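Local coordinates for putative ATP-grasp superfamily protein (Archaeoglobus fulgidus, PDB 3DF7) that is of unknown function but probably binds ATP and a metal ion as an ATP-grasp superfamily protein, at residues L4-F9 with S30-F35; G13-D18 with P47-L52; A26-A31 with F53-D58; D61-Y66 with Y85-K90; A72-A77 with A247-P252. All coordinates share one frame; numbering follows the deposited sequence.

Overall arrangement
Contacts 1, 3, 4 and 5 all bear on the N-terminal parallel sheet, whose strand order is 40-42, 3-8, 72-76, 96-97. Contact 1 seats helix 18-35 on one face, while contact 4 joins two helices lying over the other. Contact 3, its centre about 6 Å from that of contact 1, packs a loop along the flank of helix 18-35, beside the sheet. Contact 2 lies farther out, its centre about 10 Å from that of contact 3, which it touches through Pro47 and Ser50 on Val57. Contact 5, its centre about 8 Å from that of contact 1, ties the sheet to the ATP-grasp part; an acetate, probably from crystallisation, lies about 4 Å from the Ile76 side chain.

Contact 1 (L4-F9 with S30-F35); sequences LFLFEF and SAFDGF
Leu6, Phe35 and Leu4 bury the most surface where strand 3-8 packs on helix 18-35. The two short segments run nearly antiparallel (163°) with axes 9.6 Å apart, as expected for the strand and helix of a beta-alpha-beta crossover: the chain leaves strand 3-8, passes through this helix and returns in strand 40-42, a parallel neighbour. Leu6 meets the helix through both methyls. Its CD2 lies 3.6 Å from Phe32 N, against the backbone, and its CD1 reaches Ala31 CB at 4.0 Å. Relative to the Phe32 ring, CD2 is at the edge and close to the ring plane. The Leu6 side chain, its CG anti to the backbone N (chi1 -179°), extends from the strand at the helix. One helical turn after Ala31, Phe35 is met by a single branch of Leu4: CD2 comes 3.7 Å from Phe35 CB and 3.8 Å from Phe35 CG, touching the root of the aromatic side chain obliquely. Ile41 and Leu74, from the strands flanking 3-8, widen this apolar layer. No hydrogen bond or salt bridge crosses the contact. The attachment therefore rests on hydrophobic burial and on the fit of methyl groups against alanine and the bases of two phenylalanines.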
# COMPACT_ATOMS: atom_id res chain seq x y z
N LEU A 4 7.67 15.04 -11.55
CA LEU A 4 7.14 14.29 -10.42
C LEU A 4 8.26 13.77 -9.55
O LEU A 4 9.11 12.99 -10.01
CB LEU A 4 6.29 13.11 -10.89
CG LEU A 4 5.86 12.16 -9.76
CD1 LEU A 4 4.92 12.88 -8.80
CD2 LEU A 4 5.17 10.93 -10.35
N PHE A 5 8.30 14.21 -8.29
CA PHE A 5 9.31 13.71 -7.37
C PHE A 5 8.75 12.39 -6.86
O PHE A 5 7.73 12.36 -6.17
CB PHE A 5 9.51 14.67 -6.19
CG PHE A 5 10.37 14.10 -5.09
CD1 PHE A 5 11.68 13.70 -5.36
CD2 PHE A 5 9.87 13.93 -3.81
CE1 PHE A 5 12.48 13.14 -4.35
CE2 PHE A 5 10.66 13.38 -2.79
CZ PHE A 5 11.97 12.99 -3.07
N LEU A 6 9.41 11.29 -7.24
CA LEU A 6 9.00 9.95 -6.83
C LEU A 6 9.98 9.43 -5.79
O LEU A 6 11.19 9.39 -6.02
CB LEU A 6 8.99 9.01 -8.04
CG LEU A 6 8.54 7.57 -7.76
CD1 LEU A 6 7.09 7.60 -7.33
CD2 LEU A 6 8.72 6.69 -9.00
N PHE A 7 9.45 9.00 -4.64
CA PHE A 7 10.28 8.50 -3.55
C PHE A 7 9.65 7.31 -2.82
O PHE A 7 8.49 7.35 -2.44
CB PHE A 7 10.51 9.64 -2.55
CG PHE A 7 11.24 9.22 -1.30
CD1 PHE A 7 12.62 9.40 -1.18
CD2 PHE A 7 10.54 8.65 -0.23
CE1 PHE A 7 13.28 9.03 -0.01
CE2 PHE A 7 11.20 8.27 0.94
CZ PHE A 7 12.58 8.46 1.05
N GLU A 8 10.44 6.25 -2.65
CA GLU A 8 9.98 5.07 -1.90
C GLU A 8 11.07 4.82 -0.86
O GLU A 8 12.26 4.81 -1.18
CB GLU A 8 9.80 3.86 -2.82
CG GLU A 8 9.17 2.65 -2.14
CD GLU A 8 10.17 1.87 -1.30
OE1 GLU A 8 11.28 1.63 -1.81
OE2 GLU A 8 9.84 1.50 -0.15
N PHE A 9 10.66 4.64 0.39
CA PHE A 9 11.61 4.48 1.50
C PHE A 9 12.72 3.44 1.39
O PHE A 9 13.88 3.76 1.61
CB PHE A 9 10.86 4.28 2.81
CG PHE A 9 11.70 4.53 4.03
CD1 PHE A 9 12.18 5.81 4.31
CD2 PHE A 9 12.02 3.49 4.89
CE1 PHE A 9 12.97 6.06 5.44
CE2 PHE A 9 12.81 3.72 6.02
CZ PHE A 9 13.29 5.01 6.29
N SER A 30 7.76 -0.29 -10.23
CA SER A 30 6.45 -0.26 -10.86
C SER A 30 5.93 1.17 -11.03
O SER A 30 5.38 1.51 -12.08
CB SER A 30 5.45 -1.09 -10.04
OG SER A 30 4.15 -1.01 -10.61
N ALA A 31 6.12 1.99 -10.01
CA ALA A 31 5.67 3.39 -10.05
C ALA A 31 6.52 4.19 -11.04
O ALA A 31 6.00 5.03 -11.77
CB ALA A 31 5.77 4.02 -8.65
N PHE A 32 7.82 3.92 -11.06
CA PHE A 32 8.73 4.60 -11.96
C PHE A 32 8.34 4.32 -13.42
O PHE A 32 8.20 5.25 -14.23
CB PHE A 32 10.17 4.12 -11.72
CG PHE A 32 11.19 4.82 -12.57
CD1 PHE A 32 11.73 6.03 -12.16
CD2 PHE A 32 11.61 4.26 -13.77
CE1 PHE A 32 12.67 6.70 -12.95
CE2 PHE A 32 12.55 4.92 -14.57
CZ PHE A 32 13.08 6.14 -14.16
N ASP A 33 8.15 3.05 -13.75
CA ASP A 33 7.79 2.65 -15.11
C ASP A 33 6.40 3.11 -15.53
O ASP A 33 6.13 3.28 -16.72
CB ASP A 33 7.90 1.13 -15.27
CG ASP A 33 9.33 0.64 -15.15
OD1 ASP A 33 10.26 1.41 -15.48
OD2 ASP A 33 9.53 -0.53 -14.75
N GLY A 34 5.53 3.33 -14.55
CA GLY A 34 4.19 3.78 -14.86
C GLY A 34 4.09 5.29 -15.01
O GLY A 34 3.68 5.79 -16.06
N PHE A 35 4.47 6.02 -13.97
CA PHE A 35 4.37 7.47 -14.00
C PHE A 35 5.29 8.18 -14.99
O PHE A 35 5.01 9.31 -15.39
CB PHE A 35 4.58 8.07 -12.61
CG PHE A 35 3.46 7.79 -11.66
CD1 PHE A 35 3.49 6.68 -10.82
CD2 PHE A 35 2.34 8.62 -11.63
CE1 PHE A 35 2.42 6.40 -9.96
CE2 PHE A 35 1.26 8.35 -10.77
CZ PHE A 35 1.31 7.23 -9.94

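Contact 2 (G13-D18 with P47-L52)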
# COMPACT_ATOMS: atom_id res chain seq x y z
N GLY A 13 15.49 5.72 0.77
CA GLY A 13 15.74 6.23 2.11
C GLY A 13 16.77 5.48 2.93
O GLY A 13 17.92 5.36 2.53
N GLU A 14 16.33 4.99 4.08
CA GLU A 14 17.19 4.24 4.99
C GLU A 14 17.19 2.77 4.61
O GLU A 14 16.26 2.30 3.95
CB GLU A 14 16.68 4.39 6.43
CG GLU A 14 16.76 5.80 6.99
CD GLU A 14 18.18 6.20 7.37
OE1 GLU A 14 18.78 5.50 8.22
OE2 GLU A 14 18.68 7.20 6.83
N ARG A 15 18.21 2.04 5.01
CA ARG A 15 18.26 0.62 4.70
C ARG A 15 17.32 -0.10 5.66
O ARG A 15 17.35 0.16 6.87
CB ARG A 15 19.68 0.08 4.84
CG ARG A 15 19.86 -1.34 4.33
CD ARG A 15 19.50 -1.45 2.85
NE ARG A 15 19.79 -2.78 2.31
CZ ARG A 15 19.57 -3.14 1.05
NH1 ARG A 15 19.06 -2.28 0.19
NH2 ARG A 15 19.87 -4.37 0.65
N ILE A 16 16.48 -0.97 5.13
CA ILE A 16 15.55 -1.75 5.95
C ILE A 16 15.80 -3.21 5.62
O ILE A 16 16.47 -3.52 4.64
CB ILE A 16 14.08 -1.40 5.64
CG1 ILE A 16 13.76 -1.72 4.18
CG2 ILE A 16 13.82 0.07 5.94
CD1 ILE A 16 12.31 -1.52 3.83
N GLU A 17 15.26 -4.12 6.43
CA GLU A 17 15.44 -5.55 6.19
C GLU A 17 15.02 -5.91 4.76
O GLU A 17 14.01 -5.40 4.26
CB GLU A 17 14.65 -6.36 7.21
CG GLU A 17 13.16 -6.09 7.21
CD GLU A 17 12.46 -6.76 8.38
OE1 GLU A 17 12.79 -6.41 9.54
OE2 GLU A 17 11.60 -7.63 8.15
N ASP A 18 15.79 -6.78 4.12
CA ASP A 18 15.53 -7.20 2.74
C ASP A 18 14.12 -7.71 2.47
O ASP A 18 13.57 -7.45 1.41
CB ASP A 18 16.53 -8.28 2.32
CG ASP A 18 17.96 -7.88 2.58
OD1 ASP A 18 18.25 -6.67 2.64
OD2 ASP A 18 18.81 -8.79 2.71
N PRO A 47 22.63 4.01 -3.07
CA PRO A 47 23.73 3.45 -3.86
C PRO A 47 23.50 2.03 -4.36
O PRO A 47 23.79 1.72 -5.52
CB PRO A 47 24.92 3.54 -2.90
CG PRO A 47 24.61 4.77 -2.11
CD PRO A 47 23.13 4.61 -1.82
N GLU A 48 22.98 1.16 -3.49
CA GLU A 48 22.74 -0.24 -3.84
C GLU A 48 21.86 -0.46 -5.07
O GLU A 48 21.86 -1.54 -5.65
CB GLU A 48 22.12 -0.99 -2.66
CG GLU A 48 22.88 -0.87 -1.34
CD GLU A 48 22.70 0.49 -0.70
OE1 GLU A 48 21.54 0.94 -0.59
OE2 GLU A 48 23.71 1.11 -0.30
N PHE A 49 21.10 0.56 -5.46
CA PHE A 49 20.20 0.43 -6.60
C PHE A 49 20.56 1.36 -7.74
O PHE A 49 19.76 1.58 -8.64
CB PHE A 49 18.76 0.70 -6.16
CG PHE A 49 18.32 -0.13 -4.99
CD1 PHE A 49 18.25 -1.52 -5.09
CD2 PHE A 49 17.97 0.47 -3.78
CE1 PHE A 49 17.83 -2.29 -4.01
CE2 PHE A 49 17.55 -0.30 -2.69
CZ PHE A 49 17.48 -1.68 -2.81
N SER A 50 21.78 1.90 -7.71
CA SER A 50 22.24 2.82 -8.74
C SER A 50 22.20 2.22 -10.15
O SER A 50 22.03 2.95 -11.13
CB SER A 50 23.66 3.29 -8.43
OG SER A 50 24.57 2.20 -8.43
N CYS A 51 22.36 0.91 -10.25
CA CYS A 51 22.36 0.23 -11.54
C CYS A 51 20.98 -0.09 -12.11
O CYS A 51 20.86 -0.51 -13.26
CB CYS A 51 23.15 -1.09 -11.43
SG CYS A 51 22.36 -2.30 -10.34
N LEU A 52 19.94 0.12 -11.31
CA LEU A 52 18.59 -0.21 -11.73
C LEU A 52 17.75 0.94 -12.28
O LEU A 52 16.77 0.71 -12.98
CB LEU A 52 17.82 -0.84 -10.56
CG LEU A 52 18.44 -2.05 -9.85
CD1 LEU A 52 17.54 -2.47 -8.70
CD2 LEU A 52 18.63 -3.20 -10.84
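The backbones stay well apart, with Arg15 CA and Glu48 CA, the nearest pair, separated by 9.7 Å, so side chains do the bridging between the 13-18 loop and the short 3-10 turn at 47-48. Arg15 spans most of the distance. Its chain bends at chi2 (60°), which carries the guanidinium toward the turn, and NH1 ends 3.4 Å from Phe49 CZ. The ring atom sits at the edge of the guanidinium, near its plane, and the two flat groups are inclined by 39°. Such geometry is neither a parallel stack nor a cation centred over a ring. Glu48 lies beside the pair: its OE1 is 4.1 Å from Arg15 NH1 and well out of the guanidinium plane, so only charge attraction acts. The firmer partner of this carboxylate is Arg46. Within its loop, Arg15 NH2 approaches Asp18 OD1 at 3.4 Å, a salt bridge by charge alone, with no N-H directed at the oxygen. Phe49 is buried, packed on Thr11 and Leu25. The contact joins two surface loops of the N-terminal domain, and its chemistry implies a loose association: long-range attraction between Arg15 and a carboxylate already paired with Arg46, plus van der Waals contact with Phe49 CZ.

Contact 3 (A26-A31 with F53-D58)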
# COMPACT_ATOMS: atom_id res chain seq x y z
N ALA A 26 10.02 -3.13 -5.48
CA ALA A 26 9.09 -3.53 -6.52
C ALA A 26 8.09 -2.42 -6.80
O ALA A 26 7.77 -2.11 -7.95
CB ALA A 26 8.36 -4.81 -6.10
N MSE A 27 7.59 -1.80 -5.73
CA MSE A 27 6.64 -0.71 -5.90
C MSE A 27 7.29 0.49 -6.57
O MSE A 27 6.67 1.13 -7.42
CB MSE A 27 6.04 -0.29 -4.55
CG MSE A 27 4.97 -1.25 -4.03
SE MSE A 27 4.08 -0.59 -2.43
CE MSE A 27 5.20 -1.45 -1.12
N PHE A 28 8.52 0.81 -6.18
CA PHE A 28 9.20 1.96 -6.78
C PHE A 28 9.41 1.72 -8.27
O PHE A 28 9.16 2.59 -9.10
CB PHE A 28 10.56 2.21 -6.12
CG PHE A 28 11.28 3.42 -6.65
CD1 PHE A 28 10.97 4.69 -6.17
CD2 PHE A 28 12.24 3.29 -7.65
CE1 PHE A 28 11.61 5.82 -6.68
CE2 PHE A 28 12.89 4.42 -8.17
CZ PHE A 28 12.57 5.69 -7.68
N LYS A 29 9.89 0.52 -8.62
CA LYS A 29 10.13 0.17 -10.01
C LYS A 29 8.82 0.28 -10.79
O LYS A 29 8.76 0.89 -11.86
CB LYS A 29 10.67 -1.27 -10.11
CG LYS A 29 10.97 -1.75 -11.53
CD LYS A 29 11.31 -3.23 -11.54
CE LYS A 29 11.79 -3.70 -12.90
NZ LYS A 29 10.86 -3.32 -13.99
N SER A 30 7.76 -0.29 -10.23
CA SER A 30 6.45 -0.26 -10.86
C SER A 30 5.93 1.17 -11.03
O SER A 30 5.38 1.51 -12.08
CB SER A 30 5.45 -1.09 -10.04
OG SER A 30 4.15 -1.01 -10.61
N ALA A 31 6.12 1.99 -10.01
CA ALA A 31 5.67 3.39 -10.05
C ALA A 31 6.52 4.19 -11.04
O ALA A 31 6.00 5.03 -11.77
CB ALA A 31 5.77 4.02 -8.65
N PHE A 53 18.13 2.18 -11.97
CA PHE A 53 17.35 3.31 -12.42
C PHE A 53 18.14 4.46 -13.03
O PHE A 53 19.29 4.71 -12.67
CB PHE A 53 16.52 3.85 -11.26
CG PHE A 53 15.67 2.81 -10.58
CD1 PHE A 53 16.11 2.18 -9.42
CD2 PHE A 53 14.44 2.45 -11.12
CE1 PHE A 53 15.33 1.20 -8.80
CE2 PHE A 53 13.65 1.47 -10.51
CZ PHE A 53 14.10 0.85 -9.34
N THR A 54 17.50 5.15 -13.97
CA THR A 54 18.11 6.29 -14.63
C THR A 54 17.89 7.55 -13.79
O THR A 54 17.30 8.52 -14.24
CB THR A 54 17.54 6.48 -16.04
OG1 THR A 54 16.11 6.40 -15.99
CG2 THR A 54 18.07 5.40 -16.98
N LEU A 55 18.35 7.48 -12.55
CA LEU A 55 18.26 8.59 -11.61
C LEU A 55 19.58 8.70 -10.87
O LEU A 55 20.33 7.72 -10.78
CB LEU A 55 17.13 8.35 -10.60
CG LEU A 55 15.69 8.42 -11.12
CD1 LEU A 55 14.73 7.91 -10.05
CD2 LEU A 55 15.37 9.86 -11.48
N PRO A 56 19.90 9.88 -10.33
CA PRO A 56 21.16 10.01 -9.60
C PRO A 56 21.07 9.36 -8.23
O PRO A 56 19.97 9.08 -7.73
CB PRO A 56 21.34 11.52 -9.51
CG PRO A 56 19.93 12.00 -9.36
CD PRO A 56 19.20 11.17 -10.40
N VAL A 57 22.23 9.12 -7.63
CA VAL A 57 22.31 8.53 -6.30
C VAL A 57 22.40 9.70 -5.33
O VAL A 57 23.14 10.65 -5.57
CB VAL A 57 23.58 7.66 -6.15
CG1 VAL A 57 23.74 7.18 -4.71
CG2 VAL A 57 23.51 6.47 -7.09
N ASP A 58 21.64 9.65 -4.24
CA ASP A 58 21.69 10.72 -3.26
C ASP A 58 21.08 10.24 -1.94
O ASP A 58 20.50 9.16 -1.87
CB ASP A 58 20.91 11.94 -3.76
CG ASP A 58 21.43 13.25 -3.18
OD1 ASP A 58 22.09 13.23 -2.12
OD2 ASP A 58 21.16 14.32 -3.78
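A T-shaped aromatic pair, Phe28 against Phe53, fastens the loop 53-58 to the flank of helix 18-35, the crossover helix of the N-terminal parallel alpha/beta domain. The ring planes stand at 90° and the centroids are 4.9 Å apart. Phe28 supplies the edge. Its CE2 sits 3.7 Å above the plane of Phe53, over the ring centre, while Phe28 CD2 approaches Phe53 CZ at 3.5 Å. The trans first torsion of Phe28 (chi1 -177°) swings the ring out beneath the loop. There it is pinched at a second point of its rim, for Leu55 CD1 arrives in the ring plane from the opposing direction. Behind the pair, the Phe28 ring also touches Leu6 and Glu8 of strand 3-8, so it wedges between sheet and loop. Phe53 meets the helix itself through its own edge: CE2 is 3.8 Å from Lys29 CA. The rest of Lys29 runs on away from the loop, its amine forming a salt bridge with Asp33. No hydrogen bond links the two segments. At the far corner of the Phe28 ring, CZ lies 3.9 Å from Leu55 CD1.

Contact 4 (D61-Y66 with Y85-K90)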
# COMPACT_ATOMS: atom_id res chain seq x y z
N ASP A 61 18.44 12.82 2.98
CA ASP A 61 18.68 14.05 3.72
C ASP A 61 18.68 15.26 2.79
O ASP A 61 18.58 16.40 3.24
CB ASP A 61 20.02 13.98 4.47
CG ASP A 61 19.98 13.02 5.64
OD1 ASP A 61 20.99 12.92 6.37
OD2 ASP A 61 18.94 12.36 5.83
N SER A 62 18.79 15.01 1.49
CA SER A 62 18.80 16.10 0.50
C SER A 62 17.51 16.18 -0.32
O SER A 62 17.47 16.87 -1.34
CB SER A 62 19.99 15.93 -0.45
OG SER A 62 21.22 16.03 0.23
N MSE A 63 16.46 15.48 0.12
CA MSE A 63 15.21 15.49 -0.63
C MSE A 63 14.56 16.86 -0.84
O MSE A 63 13.84 17.07 -1.82
CB MSE A 63 14.20 14.52 -0.01
CG MSE A 63 13.92 14.71 1.45
SE MSE A 63 12.73 13.29 2.08
CE MSE A 63 11.21 13.82 1.10
N GLU A 64 14.84 17.81 0.05
CA GLU A 64 14.29 19.15 -0.08
C GLU A 64 14.66 19.74 -1.44
O GLU A 64 13.82 20.32 -2.13
CB GLU A 64 14.84 20.07 1.03
CG GLU A 64 14.87 19.46 2.42
CD GLU A 64 15.97 18.43 2.59
OE1 GLU A 64 17.14 18.76 2.32
OE2 GLU A 64 15.66 17.28 2.98
N LYS A 65 15.93 19.58 -1.81
CA LYS A 65 16.45 20.10 -3.07
C LYS A 65 15.69 19.58 -4.29
O LYS A 65 15.57 20.28 -5.30
CB LYS A 65 17.93 19.73 -3.21
CG LYS A 65 18.79 20.26 -2.06
CD LYS A 65 18.81 21.78 -2.04
CE LYS A 65 19.36 22.32 -0.74
NZ LYS A 65 18.45 22.03 0.41
N TYR A 66 15.18 18.36 -4.19
CA TYR A 66 14.42 17.76 -5.28
C TYR A 66 12.98 18.26 -5.25
O TYR A 66 12.39 18.55 -6.29
CB TYR A 66 14.46 16.24 -5.18
CG TYR A 66 15.85 15.67 -5.36
CD1 TYR A 66 16.79 15.72 -4.33
CD2 TYR A 66 16.24 15.12 -6.58
CE1 TYR A 66 18.08 15.24 -4.52
CE2 TYR A 66 17.53 14.64 -6.78
CZ TYR A 66 18.45 14.70 -5.74
OH TYR A 66 19.71 14.21 -5.93
N TYR A 85 3.74 9.58 7.42
CA TYR A 85 3.14 10.84 7.84
C TYR A 85 4.13 12.01 7.77
O TYR A 85 3.86 13.02 7.11
CB TYR A 85 2.61 10.71 9.27
CG TYR A 85 2.23 12.04 9.89
CD1 TYR A 85 1.05 12.69 9.53
CD2 TYR A 85 3.07 12.66 10.81
CE1 TYR A 85 0.72 13.94 10.07
CE2 TYR A 85 2.75 13.91 11.35
CZ TYR A 85 1.58 14.54 10.97
OH TYR A 85 1.27 15.77 11.50
N THR A 86 5.27 11.87 8.44
CA THR A 86 6.25 12.95 8.47
C THR A 86 6.83 13.29 7.09
O THR A 86 7.01 14.47 6.77
CB THR A 86 7.40 12.64 9.46
OG1 THR A 86 8.14 11.50 9.01
CG2 THR A 86 6.83 12.36 10.83
N LEU A 87 7.10 12.27 6.29
CA LEU A 87 7.64 12.50 4.96
C LEU A 87 6.64 13.26 4.10
O LEU A 87 7.00 14.21 3.39
CB LEU A 87 8.01 11.18 4.29
CG LEU A 87 9.20 10.44 4.92
CD1 LEU A 87 9.33 9.06 4.29
CD2 LEU A 87 10.47 11.24 4.72
N THR A 88 5.38 12.85 4.16
CA THR A 88 4.33 13.50 3.38
C THR A 88 4.10 14.93 3.84
O THR A 88 3.98 15.85 3.02
CB THR A 88 3.01 12.72 3.46
OG1 THR A 88 3.22 11.37 3.04
CG2 THR A 88 1.96 13.37 2.56
N LYS A 89 4.03 15.13 5.15
CA LYS A 89 3.80 16.46 5.71
C LYS A 89 4.90 17.42 5.25
O LYS A 89 4.64 18.59 4.98
CB LYS A 89 3.78 16.37 7.24
CG LYS A 89 3.38 17.67 7.93
CD LYS A 89 3.34 17.48 9.44
CE LYS A 89 2.97 18.77 10.15
NZ LYS A 89 3.01 18.59 11.63
N LYS A 90 6.12 16.91 5.17
CA LYS A 90 7.27 17.70 4.74
C LYS A 90 7.12 18.06 3.26
O LYS A 90 7.33 19.21 2.87
CB LYS A 90 8.56 16.91 4.96
CG LYS A 90 9.82 17.59 4.42
CD LYS A 90 11.07 16.76 4.72
CE LYS A 90 12.32 17.42 4.16
NZ LYS A 90 13.55 16.69 4.56
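Lys90 NZ donates a 2.7 Å hydrogen bond to Glu64 OE2, part of a salt bridge between two helices on the same face of the N-terminal parallel sheet. Helix 63-67 leads into strand 72-76 and helix 83-92 follows it, so the contact closes an alpha-beta-alpha unit across the strand. The lysine meets OE2 from the anti side, 23° out of the carboxylate plane. Lys90 is fully extended, with chi1 174° and each later torsion near 180°, and so spans the gap between the helices. Glu64, by contrast, folds at chi2, and the methylenes then lie close as well, Lys90 CE being 3.7 Å from Glu64 CG. A tyrosine, Tyr94, from the loop beyond helix 83-92 also touches the Glu64 side chain. Beneath the ion pair the interface turns apolar. Selenomethionine Met63 takes the crowded first torsion (chi1 54°), which directs its chain at helix 83-92, and its side chain crosses that of Leu87 at about a right angle. Phe5 and Phe7 of strand 3-8 touch Met63 and Leu87 respectively, placing this layer directly on the sheet. Met63 CG is 3.7 Å from Lys90 NZ, and Met63 SE reaches Leu87 CD2 at 4.0 Å.

Contact 5 (A72-A77 with A247-P252); sequences AFLIIA and ARLTTP
Leu249 points into strand 72-76, and its side chain can be traced outward against Ile76. CB stands off, 4.4 Å from Ile76 CD1. CG closes to 4.1 Å from the same methyl. The CD1 branch does most of the work: it presses on Ile76 CD1 at 3.4 Å, tighter than an ordinary carbon-carbon contact, and also reaches Leu74 CD2 at 4.2 Å. From the helix side, Met27 and Ala31 of helix 18-35 touch this leucine too, so its tip is held between helix 18-35 and the end of strand 72-76. Here the C-terminal end of a central strand in the N-terminal parallel sheet meets the loop that follows strand 240-246 of the large antiparallel sheet, a junction between the pre-ATP-grasp and ATP-grasp parts of the chain. In ATP-grasp relatives the end of the strand equivalent to 240-246 commonly supplies metal ligands, so a similar site nearby is possible here. One water mediates the backbone link, donating to Ile75 O (2.9 Å) and accepting from Leu249 N (3.1 Å). Arg248 approaches with its aliphatic part: CD lies 3.2 Å from Ala77 O. Its NE forms a salt bridge with Glu79, while NH1 curls back to Leu249 O at 2.9 Å. That bond lies in the carbonyl plane but is bent at the hydrogen, with an N-H...O angle of 137°.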
# COMPACT_ATOMS: atom_id res chain seq x y z
N ALA A 72 4.97 17.98 -8.63
CA ALA A 72 4.14 17.08 -7.85
C ALA A 72 5.04 16.06 -7.18
O ALA A 72 6.22 15.94 -7.52
CB ALA A 72 3.12 16.38 -8.76
N PHE A 73 4.49 15.33 -6.22
CA PHE A 73 5.28 14.31 -5.54
C PHE A 73 4.40 13.13 -5.18
O PHE A 73 3.18 13.24 -5.10
CB PHE A 73 5.94 14.88 -4.27
CG PHE A 73 5.00 15.09 -3.12
CD1 PHE A 73 4.65 14.04 -2.28
CD2 PHE A 73 4.46 16.35 -2.87
CE1 PHE A 73 3.77 14.23 -1.20
CE2 PHE A 73 3.58 16.56 -1.80
CZ PHE A 73 3.24 15.49 -0.96
N LEU A 74 5.05 11.99 -4.99
CA LEU A 74 4.38 10.76 -4.60
C LEU A 74 5.36 10.06 -3.68
O LEU A 74 6.44 9.65 -4.10
CB LEU A 74 4.08 9.86 -5.81
CG LEU A 74 3.38 8.56 -5.40
CD1 LEU A 74 2.04 8.88 -4.72
CD2 LEU A 74 3.18 7.67 -6.61
N ILE A 75 4.97 9.94 -2.42
CA ILE A 75 5.82 9.30 -1.43
C ILE A 75 5.25 7.96 -1.00
O ILE A 75 4.09 7.85 -0.62
CB ILE A 75 6.01 10.25 -0.21
CG1 ILE A 75 6.92 11.41 -0.63
CG2 ILE A 75 6.59 9.48 0.99
CD1 ILE A 75 7.10 12.49 0.42
N ILE A 76 6.08 6.93 -1.10
CA ILE A 76 5.71 5.59 -0.71
C ILE A 76 6.63 5.22 0.45
O ILE A 76 7.85 5.16 0.29
CB ILE A 76 5.96 4.58 -1.85
CG1 ILE A 76 5.28 5.05 -3.14
CG2 ILE A 76 5.42 3.22 -1.44
CD1 ILE A 76 5.82 4.37 -4.38
N ALA A 77 6.05 4.99 1.62
CA ALA A 77 6.85 4.64 2.78
C ALA A 77 6.00 3.96 3.83
O ALA A 77 4.78 4.11 3.86
CB ALA A 77 7.50 5.89 3.37
N ALA A 247 -2.90 4.44 3.02
CA ALA A 247 -2.99 5.65 2.22
C ALA A 247 -1.69 5.83 1.45
O ALA A 247 -0.99 6.82 1.63
CB ALA A 247 -3.25 6.86 3.13
N ARG A 248 -1.39 4.86 0.60
CA ARG A 248 -0.17 4.85 -0.19
C ARG A 248 -0.25 3.66 -1.12
O ARG A 248 -1.11 2.79 -0.96
CB ARG A 248 1.05 4.64 0.72
CG ARG A 248 0.94 3.36 1.55
CD ARG A 248 2.25 2.97 2.21
NE ARG A 248 2.10 1.85 3.14
CZ ARG A 248 2.04 0.57 2.79
NH1 ARG A 248 2.12 0.20 1.52
NH2 ARG A 248 1.90 -0.36 3.73
N LEU A 249 0.66 3.58 -2.09
CA LEU A 249 0.69 2.44 -2.99
C LEU A 249 0.88 1.18 -2.15
O LEU A 249 1.52 1.23 -1.10
CB LEU A 249 1.85 2.55 -3.97
CG LEU A 249 1.83 3.67 -5.00
CD1 LEU A 249 2.97 3.47 -6.00
CD2 LEU A 249 0.49 3.67 -5.72
N THR A 250 0.31 0.07 -2.61
CA THR A 250 0.46 -1.21 -1.92
C THR A 250 1.02 -2.20 -2.94
O THR A 250 0.86 -2.01 -4.15
CB THR A 250 -0.89 -1.71 -1.32
OG1 THR A 250 -1.87 -1.82 -2.36
CG2 THR A 250 -1.39 -0.75 -0.25
N THR A 251 1.68 -3.25 -2.45
CA THR A 251 2.32 -4.24 -3.31
C THR A 251 1.54 -4.79 -4.51
O THR A 251 2.11 -4.98 -5.59
CB THR A 251 2.86 -5.41 -2.46
OG1 THR A 251 3.65 -4.88 -1.38
CG2 THR A 251 3.75 -6.32 -3.30
N PRO A 252 0.23 -5.06 -4.35
CA PRO A 252 -0.54 -5.59 -5.48
C PRO A 252 -0.44 -4.75 -6.76
O PRO A 252 -0.71 -5.23 -7.86
CB PRO A 252 -1.96 -5.64 -4.92
CG PRO A 252 -1.73 -5.94 -3.46
CD PRO A 252 -0.59 -4.99 -3.13
O HOH W 1 2.17 6.34 -2.09